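Local coordinates for 16S rRNA (adenine(1408)-N(1))-methyltransferase (Catenulispora acidiphila, PDB 4X1O), which probably transfers a methyl group from S-adenosyl-L-methionine to N1 of adenine 1408 in 16S ribosomal RNA, a modification linked to aminoglycoside resistance, at residues A47-V52 / P70-V75; L133-V138 / I175-E180; G147-A152 / A237-P242. All coordinates share one frame; numbering follows the deposited sequence.

Contact 1. Residues A47-V52 / P70-V75; sequences AERILV and PEWLVV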
loop_
_atom_site.group_PDB
_atom_site.type_symbol
_atom_site.label_atom_id
_atom_site.label_comp_id
_atom_site.label_asym_id
_atom_site.label_seq_id
_atom_site.Cartn_x
_atom_site.Cartn_y
_atom_site.Cartn_z
ATOM N N ALA A 47 -14.082 12.161 5.852
ATOM C CA ALA A 47 -13.915 10.713 5.815
ATOM C C ALA A 47 -14.054 10.068 7.188
ATOM O O ALA A 47 -13.635 10.635 8.192
ATOM C CB ALA A 47 -12.557 10.352 5.226
ATOM N N GLU A 48 -14.606 8.862 7.214
ATOM C CA GLU A 48 -14.671 8.066 8.446
ATOM C C GLU A 48 -13.306 7.464 8.746
ATOM O O GLU A 48 -12.917 7.286 9.896
ATOM C CB GLU A 48 -15.708 6.953 8.313
ATOM C CG GLU A 48 -16.195 6.380 9.635
ATOM C CD GLU A 48 -15.466 5.117 10.042
ATOM O OE1 GLU A 48 -15.051 4.355 9.143
ATOM O OE2 GLU A 48 -15.314 4.883 11.262
ATOM N N ARG A 49 -12.579 7.161 7.686
ATOM C CA ARG A 49 -11.258 6.546 7.794
ATOM C C ARG A 49 -10.473 6.960 6.578
ATOM O O ARG A 49 -11.053 7.082 5.495
ATOM C CB ARG A 49 -11.381 5.022 7.863
ATOM C CG ARG A 49 -10.129 4.292 8.332
ATOM C CD ARG A 49 -10.450 2.801 8.552
ATOM N NE ARG A 49 -9.326 2.042 9.104
ATOM C CZ ARG A 49 -8.945 2.091 10.375
ATOM N NH1 ARG A 49 -9.588 2.878 11.228
ATOM N NH2 ARG A 49 -7.910 1.367 10.799
ATOM N N ILE A 50 -9.176 7.192 6.744
ATOM C CA ILE A 50 -8.306 7.464 5.616
ATOM C C ILE A 50 -7.337 6.309 5.476
ATOM O O ILE A 50 -6.574 6.012 6.397
ATOM C CB ILE A 50 -7.535 8.761 5.786
ATOM C CG1 ILE A 50 -8.540 9.922 5.872
ATOM C CG2 ILE A 50 -6.546 8.956 4.624
ATOM C CD1 ILE A 50 -8.012 11.153 6.495
ATOM N N LEU A 51 -7.393 5.653 4.326
ATOM C CA LEU A 51 -6.557 4.495 4.059
ATOM C C LEU A 51 -5.527 4.860 3.025
ATOM O O LEU A 51 -5.871 5.389 1.965
ATOM C CB LEU A 51 -7.409 3.327 3.568
ATOM C CG LEU A 51 -6.702 2.071 3.068
ATOM C CD1 LEU A 51 -5.973 1.388 4.205
ATOM C CD2 LEU A 51 -7.714 1.131 2.434
ATOM N N VAL A 52 -4.263 4.609 3.335
ATOM C CA VAL A 52 -3.237 4.859 2.337
ATOM C C VAL A 52 -2.669 3.513 1.894
ATOM O O VAL A 52 -2.147 2.756 2.710
ATOM C CB VAL A 52 -2.132 5.787 2.859
ATOM C CG1 VAL A 52 -0.993 5.883 1.828
ATOM C CG2 VAL A 52 -2.710 7.180 3.129
ATOM N N PRO A 70 -17.472 3.663 0.701
ATOM C CA PRO A 70 -17.564 5.056 0.256
ATOM C C PRO A 70 -17.292 6.076 1.356
ATOM O O PRO A 70 -17.016 7.250 1.069
ATOM C CB PRO A 70 -19.024 5.167 -0.244
ATOM C CG PRO A 70 -19.739 4.056 0.434
ATOM C CD PRO A 70 -18.743 2.943 0.522
ATOM N N GLU A 71 -17.330 5.636 2.607
ATOM C CA GLU A 71 -17.006 6.536 3.705
ATOM C C GLU A 71 -15.489 6.611 3.967
ATOM O O GLU A 71 -15.031 7.454 4.747
ATOM C CB GLU A 71 -17.746 6.091 4.967
ATOM C CG GLU A 71 -17.175 4.841 5.624
ATOM C CD GLU A 71 -17.645 3.520 5.017
ATOM O OE1 GLU A 71 -18.162 3.496 3.884
ATOM O OE2 GLU A 71 -17.496 2.484 5.700
ATOM N N TRP A 72 -14.722 5.727 3.338
ATOM C CA TRP A 72 -13.256 5.783 3.456
ATOM C C TRP A 72 -12.663 6.669 2.378
ATOM O O TRP A 72 -13.085 6.610 1.227
ATOM C CB TRP A 72 -12.593 4.407 3.322
ATOM C CG TRP A 72 -12.899 3.422 4.401
ATOM C CD1 TRP A 72 -13.678 3.611 5.501
ATOM C CD2 TRP A 72 -12.419 2.072 4.470
ATOM N NE1 TRP A 72 -13.718 2.454 6.254
ATOM C CE2 TRP A 72 -12.954 1.497 5.635
ATOM C CE3 TRP A 72 -11.591 1.298 3.650
ATOM C CZ2 TRP A 72 -12.680 0.178 6.011
ATOM C CZ3 TRP A 72 -11.322 -0.017 4.021
ATOM C CH2 TRP A 72 -11.871 -0.558 5.189
ATOM N N LEU A 73 -11.663 7.463 2.744
ATOM C CA LEU A 73 -10.848 8.128 1.738
ATOM C C LEU A 73 -9.688 7.180 1.431
ATOM O O LEU A 73 -8.894 6.873 2.311
ATOM C CB LEU A 73 -10.351 9.475 2.248
ATOM C CG LEU A 73 -9.602 10.341 1.226
ATOM C CD1 LEU A 73 -10.505 10.707 0.056
ATOM C CD2 LEU A 73 -9.080 11.601 1.909
ATOM N N VAL A 74 -9.634 6.674 0.203
ATOM C CA VAL A 74 -8.662 5.661 -0.164
ATOM C C VAL A 74 -7.610 6.336 -1.015
ATOM O O VAL A 74 -7.908 6.824 -2.094
ATOM C CB VAL A 74 -9.315 4.496 -0.932
ATOM C CG1 VAL A 74 -8.249 3.488 -1.392
ATOM C CG2 VAL A 74 -10.379 3.825 -0.067
ATOM N N VAL A 75 -6.385 6.380 -0.517
ATOM C CA VAL A 75 -5.318 7.109 -1.193
ATOM C C VAL A 75 -4.289 6.125 -1.690
ATOM O O VAL A 75 -3.629 5.491 -0.885
ATOM C CB VAL A 75 -4.636 8.111 -0.244
ATOM C CG1 VAL A 75 -3.615 8.949 -0.987
ATOM C CG2 VAL A 75 -5.699 8.984 0.411
#

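Contact 2. Residues L133-V138 / I175-E180; sequences LLRGVV and IRDLPE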
loop_
_atom_site.group_PDB
_atom_site.type_symbol
_atom_site.label_atom_id
_atom_site.label_comp_id
_atom_site.label_asym_id
_atom_site.label_seq_id
_atom_site.Cartn_x
_atom_site.Cartn_y
_atom_site.Cartn_z
ATOM N N LEU A 133 10.182 -0.623 -2.889
ATOM C CA LEU A 133 9.274 -0.795 -1.764
ATOM C C LEU A 133 9.397 -2.199 -1.176
ATOM O O LEU A 133 9.480 -2.359 0.039
ATOM C CB LEU A 133 7.825 -0.501 -2.207
ATOM C CG LEU A 133 6.737 -0.695 -1.148
ATOM C CD1 LEU A 133 6.974 0.220 0.041
ATOM C CD2 LEU A 133 5.356 -0.443 -1.758
ATOM N N LEU A 134 9.417 -3.209 -2.039
ATOM C CA LEU A 134 9.557 -4.587 -1.599
ATOM C C LEU A 134 10.906 -4.801 -0.892
ATOM O O LEU A 134 10.969 -5.325 0.230
ATOM C CB LEU A 134 9.437 -5.535 -2.792
ATOM C CG LEU A 134 9.776 -7.004 -2.547
ATOM C CD1 LEU A 134 8.858 -7.593 -1.473
ATOM C CD2 LEU A 134 9.680 -7.787 -3.843
ATOM N N ARG A 135 11.976 -4.385 -1.554
ATOM C CA ARG A 135 13.314 -4.581 -1.011
ATOM C C ARG A 135 13.452 -3.836 0.308
ATOM O O ARG A 135 14.027 -4.355 1.267
ATOM C CB ARG A 135 14.382 -4.115 -2.005
ATOM C CG ARG A 135 15.805 -4.379 -1.528
ATOM C CD ARG A 135 16.776 -4.041 -2.652
ATOM N NE ARG A 135 18.168 -4.292 -2.286
ATOM C CZ ARG A 135 18.770 -5.470 -2.381
ATOM N NH1 ARG A 135 18.108 -6.532 -2.821
ATOM N NH2 ARG A 135 20.052 -5.578 -2.031
ATOM N N GLY A 136 12.871 -2.643 0.369
ATOM C CA GLY A 136 12.903 -1.845 1.583
ATOM C C GLY A 136 12.202 -2.480 2.769
ATOM O O GLY A 136 12.678 -2.428 3.901
ATOM N N VAL A 137 11.054 -3.083 2.514
ATOM C CA VAL A 137 10.307 -3.726 3.568
ATOM C C VAL A 137 11.030 -4.982 4.032
ATOM O O VAL A 137 11.095 -5.259 5.218
ATOM C CB VAL A 137 8.880 -4.053 3.112
ATOM C CG1 VAL A 137 8.247 -5.078 4.022
ATOM C CG2 VAL A 137 8.056 -2.749 3.057
ATOM N N VAL A 138 11.597 -5.732 3.096
ATOM C CA VAL A 138 12.244 -6.990 3.455
ATOM C C VAL A 138 13.508 -6.722 4.275
ATOM O O VAL A 138 13.776 -7.396 5.273
ATOM C CB VAL A 138 12.577 -7.806 2.193
ATOM C CG1 VAL A 138 13.499 -8.969 2.528
ATOM C CG2 VAL A 138 11.270 -8.297 1.520
ATOM N N ILE A 175 15.100 -8.784 -4.950
ATOM C CA ILE A 175 15.321 -9.576 -3.738
ATOM C C ILE A 175 16.170 -10.815 -3.954
ATOM O O ILE A 175 16.296 -11.624 -3.034
ATOM C CB ILE A 175 13.997 -10.040 -3.105
ATOM C CG1 ILE A 175 13.188 -10.843 -4.130
ATOM C CG2 ILE A 175 13.218 -8.839 -2.567
ATOM C CD1 ILE A 175 12.162 -11.734 -3.538
ATOM N N ARG A 176 16.770 -10.984 -5.131
ATOM C CA ARG A 176 17.342 -12.295 -5.426
ATOM C C ARG A 176 18.635 -12.544 -4.655
ATOM O O ARG A 176 19.075 -13.683 -4.544
ATOM C CB ARG A 176 17.571 -12.485 -6.922
ATOM C CG ARG A 176 18.680 -11.656 -7.524
ATOM C CD ARG A 176 18.712 -11.868 -9.039
ATOM N NE ARG A 176 19.146 -13.212 -9.400
ATOM C CZ ARG A 176 20.387 -13.517 -9.761
ATOM N NH1 ARG A 176 21.312 -12.566 -9.824
ATOM N NH2 ARG A 176 20.703 -14.766 -10.068
ATOM N N ASP A 177 19.229 -11.485 -4.113
ATOM C CA ASP A 177 20.422 -11.629 -3.283
ATOM C C ASP A 177 20.074 -11.806 -1.811
ATOM O O ASP A 177 20.972 -11.947 -0.974
ATOM C CB ASP A 177 21.355 -10.420 -3.446
ATOM C CG ASP A 177 20.688 -9.102 -3.059
ATOM O OD1 ASP A 177 19.576 -8.819 -3.575
ATOM O OD2 ASP A 177 21.283 -8.345 -2.254
ATOM N N LEU A 178 18.780 -11.811 -1.498
ATOM C CA LEU A 178 18.327 -11.914 -0.109
ATOM C C LEU A 178 17.714 -13.266 0.176
ATOM O O LEU A 178 17.008 -13.829 -0.663
ATOM C CB LEU A 178 17.308 -10.819 0.206
ATOM C CG LEU A 178 17.701 -9.398 -0.216
ATOM C CD1 LEU A 178 16.546 -8.441 0.066
ATOM C CD2 LEU A 178 18.966 -8.954 0.490
ATOM N N PRO A 179 17.958 -13.789 1.382
ATOM C CA PRO A 179 17.318 -15.047 1.782
ATOM C C PRO A 179 15.836 -14.849 2.057
ATOM O O PRO A 179 15.394 -13.739 2.402
ATOM C CB PRO A 179 18.076 -15.446 3.054
ATOM C CG PRO A 179 18.606 -14.160 3.599
ATOM C CD PRO A 179 18.878 -13.270 2.407
ATOM N N GLU A 180 15.060 -15.910 1.880
ATOM C CA GLU A 180 13.621 -15.799 2.039
ATOM C C GLU A 180 13.259 -15.299 3.425
ATOM O O GLU A 180 13.757 -15.798 4.440
ATOM C CB GLU A 180 12.934 -17.140 1.762
ATOM C CG GLU A 180 11.424 -17.071 1.945
ATOM C CD GLU A 180 10.705 -18.280 1.385
ATOM O OE1 GLU A 180 11.395 -19.192 0.888
ATOM O OE2 GLU A 180 9.459 -18.320 1.456
#

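Contact 3. Residues G147-A152 / A237-P242; sequences GLRAVA and AVAVDP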
loop_
_atom_site.group_PDB
_atom_site.type_symbol
_atom_site.label_atom_id
_atom_site.label_comp_id
_atom_site.label_asym_id
_atom_site.label_seq_id
_atom_site.Cartn_x
_atom_site.Cartn_y
_atom_site.Cartn_z
ATOM N N GLY A 147 9.318 6.514 5.496
ATOM C CA GLY A 147 8.313 7.062 4.602
ATOM C C GLY A 147 6.938 6.527 4.936
ATOM O O GLY A 147 5.953 7.275 4.977
ATOM N N LEU A 148 6.863 5.220 5.173
ATOM C CA LEU A 148 5.612 4.599 5.596
ATOM C C LEU A 148 5.123 5.207 6.910
ATOM O O LEU A 148 3.943 5.537 7.050
ATOM C CB LEU A 148 5.792 3.096 5.744
ATOM C CG LEU A 148 6.039 2.330 4.447
ATOM C CD1 LEU A 148 6.408 0.896 4.776
ATOM C CD2 LEU A 148 4.786 2.386 3.577
ATOM N N ARG A 149 6.025 5.365 7.880
ATOM C CA ARG A 149 5.619 5.912 9.171
ATOM C C ARG A 149 5.185 7.365 9.045
ATOM O O ARG A 149 4.267 7.801 9.738
ATOM C CB ARG A 149 6.756 5.796 10.200
ATOM C CG ARG A 149 6.418 6.392 11.584
ATOM C CD ARG A 149 5.227 5.674 12.245
ATOM N NE ARG A 149 4.882 6.301 13.522
ATOM C CZ ARG A 149 4.111 7.374 13.639
ATOM N NH1 ARG A 149 3.617 7.965 12.548
ATOM N NH2 ARG A 149 3.847 7.875 14.843
ATOM N N ALA A 150 5.850 8.106 8.153
ATOM C CA ALA A 150 5.543 9.519 7.945
ATOM C C ALA A 150 4.089 9.765 7.556
ATOM O O ALA A 150 3.513 10.773 7.961
ATOM C CB ALA A 150 6.459 10.110 6.890
ATOM N N VAL A 151 3.494 8.868 6.773
ATOM C CA VAL A 151 2.118 9.134 6.305
ATOM C C VAL A 151 1.084 8.735 7.353
ATOM O O VAL A 151 -0.090 9.046 7.234
ATOM C CB VAL A 151 1.801 8.418 4.964
ATOM C CG1 VAL A 151 2.807 8.814 3.906
ATOM C CG2 VAL A 151 1.732 6.899 5.132
ATOM N N ALA A 152 1.525 8.052 8.404
ATOM C CA ALA A 152 0.590 7.502 9.393
ATOM C C ALA A 152 0.286 8.424 10.572
ATOM O O ALA A 152 1.178 9.125 11.060
ATOM C CB ALA A 152 1.149 6.169 9.927
ATOM N N ALA A 237 1.705 -4.056 12.166
ATOM C CA ALA A 237 2.379 -3.195 13.127
ATOM C C ALA A 237 1.479 -2.018 13.466
ATOM O O ALA A 237 0.447 -1.797 12.820
ATOM C CB ALA A 237 3.711 -2.701 12.573
ATOM N N VAL A 238 1.856 -1.287 14.501
ATOM C CA VAL A 238 1.103 -0.120 14.920
ATOM C C VAL A 238 2.038 1.084 14.982
ATOM O O VAL A 238 3.166 0.993 15.473
ATOM C CB VAL A 238 0.441 -0.354 16.287
ATOM C CG1 VAL A 238 -0.125 0.946 16.838
ATOM C CG2 VAL A 238 -0.635 -1.436 16.158
ATOM N N ALA A 239 1.576 2.220 14.472
ATOM C CA ALA A 239 2.366 3.447 14.491
ATOM C C ALA A 239 2.582 3.978 15.909
ATOM O O ALA A 239 1.620 4.255 16.634
ATOM C CB ALA A 239 1.687 4.534 13.619
ATOM N N VAL A 240 3.856 4.080 16.290
ATOM C CA VAL A 240 4.275 4.563 17.598
ATOM C C VAL A 240 5.393 5.593 17.407
ATOM O O VAL A 240 5.862 5.830 16.292
ATOM C CB VAL A 240 4.762 3.381 18.525
ATOM C CG1 VAL A 240 3.599 2.424 18.861
ATOM C CG2 VAL A 240 5.903 2.616 17.878
ATOM N N ASP A 241 5.840 6.215 18.489
ATOM C CA ASP A 241 6.960 7.141 18.388
ATOM C C ASP A 241 8.216 6.408 17.923
ATOM O O ASP A 241 8.547 5.341 18.435
ATOM C CB ASP A 241 7.256 7.805 19.735
ATOM C CG ASP A 241 6.290 8.922 20.081
ATOM O OD1 ASP A 241 5.459 9.308 19.239
ATOM O OD2 ASP A 241 6.386 9.432 21.218
ATOM N N PRO A 242 8.927 6.973 16.947
ATOM C CA PRO A 242 10.225 6.376 16.624
ATOM C C PRO A 242 11.196 6.547 17.783
ATOM O O PRO A 242 10.936 7.366 18.671
ATOM C CB PRO A 242 10.699 7.186 15.405
ATOM C CG PRO A 242 9.458 7.786 14.842
ATOM C CD PRO A 242 8.568 8.057 16.023
#

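Contact 1. Residues A47-V52 / P70-V75
Leu51 O receives the N-H of Val75 at 2.7 Å, almost straight at 169°, while the CA-H of Val74 leans on the same oxygen. One step back, Leu51 N donates to Leu73 O, and Leu73 N in turn to Arg49 O (2.8 Å). A further bond from Glu48 N to Glu71 O extends the pairing into the loops, whereas the buried Arg49 N finds no partner in the model. Side chains alternate between the faces. Beside Arg49 and Leu51, the Trp72 indole takes Arg49 CB over its five-membered ring, a CH-pi contact 4.0 Å from the centroid. Arg49 CG stands anti to the backbone N (chi1 -165°), and the extended chain continues across that same ring face, carrying NE on to a salt bridge with Glu123. Leu51 CD2 meets the benzo part of the indole obliquely, 4.1 Å from Trp72 CE3. On the other face Ile50 CG1 lies alongside Leu73 CB, and Val52 CG2 reaches Val75 CB at 4.0 Å; Trp40 of helix 37-46 touches Leu73 and Val75 there. With helix 60-68 linking the strands and packing on Val74, this is the parallel beta-alpha-beta unit that opens a Rossmann-like methyltransferase fold.

Contact 2. Residues L133-V138 / I175-E180
Arg135 meets Asp177 end-on: NH1 donates to OD1 at 2.8 Å and NH2 to OD2 at 3.0 Å, each nitrogen serving its own oxygen. This bidentate salt bridge ties helix 131-139 to a type I beta turn, Ile175 to Leu178, in the loop between strand 157-163 and helix 183-188 of the methyltransferase domain. Both carboxylate oxygens use their syn lone pairs, and the two flat groups are nearly coplanar, 20° apart, as suits a paired grip even though the side chains themselves cross at about a right angle. The guanidinium is held further by Glu174 O, just before the turn, which also accepts from NH1; with bonds to both NH groups its rotation is probably well fixed. Arg135 reaches this far because its chain is fully extended, CG lying opposite the backbone N (chi1 -176°).

Apolar contacts lie deeper. Leu134 presents CG and CD2 to Ile175 CG2, 3.9 Å from CG, the two side chains crossing squarely; Ile166 touches both residues. One turn along the helix, Val138 CG1 meets Leu178 CD1 at 4.0 Å, and Leu178 CD1 also lies against Arg135 NH1. The same helix carries Leu133, a residue of the S-adenosyl-L-methionine site. The turn is itself closed by Leu178 N donating to Ile175 O (2.9 Å), and within it Asp177 CG sits between its backbone N and carbonyl carbon (chi1 60°), the torsion that brings the carboxylate to the guanidinium edge.

Contact 3. Residues G147-A152 / A237-P242
The guanidinium of Arg149 lies with one face over Ala239 and one edge against the backbone carbonyl of Val240. Ala239 CB stands 3.6 Å from the guanidinium plane, displaced toward the rim, and is equally near NE and CZ. At the edge, NE and NH2 both donate to Val240 O, a side-on grip in which two nitrogens share one acceptor. Arg149 NE lies 3.0 Å from Val240 O, with an N-H...O angle of 157°, and Arg149 NH2 lies 3.2 Å from Val240 O, its bond more bent at 140°. The oxygen lies close to the guanidinium plane for both, but seen from the carbonyl the two donors arrive from the same face: NE is tilted from its plane, and NH2 sits well above it, away from a lone pair. Leaving the helix with CG turned away from the backbone N, the Arg149 chain bends at its second torsion (chi2 62°), which lays the guanidinium across Ala239.

These groups join the C-terminal turn of helix 142-151 to segment 237-242, which begins within strand 229-239, the antiparallel strand inserted between 157-163 and 200-212 in the seven-stranded sheet characteristic of class I methyltransferases. Beside the arginine, Ala152, just past the helix, turns its methyl toward the strand, and its CB meets Ala239 CB at 4.1 Å. Trp200 of the outermost strand 200-212 touches Arg149, Ala152 and Ala239 alike. Ala152 also rests on Val124 of strand 123-127, and NH1 of Arg149 lies 3.1 Å from Ala152 O.

Overall arrangement
Contacts 1 and 3 reach the same seven-stranded sheet, their centres about 17 Å apart: 47-52 and 70-75 pair in its parallel half, whereas 237-242 begins in the antiparallel strand 229-239, next to the edge strand 200-212. Contact 2 lies on the opposite side of the chain's centre from contact 1, about 29 Å away between centres, and about 20 Å from contact 3. Contact 1 closes before the others open. Contacts 2 and 3 interleave along the chain, 133-138 and 147-152 preceding 175-180 and 237-242, and use the successive helices 131-139 and 142-151. Leu133 in contact 2 and Ile110, whose side chain is about 6 Å from that of Val52 in contact 1, belong to the S-adenosyl-L-methionine site.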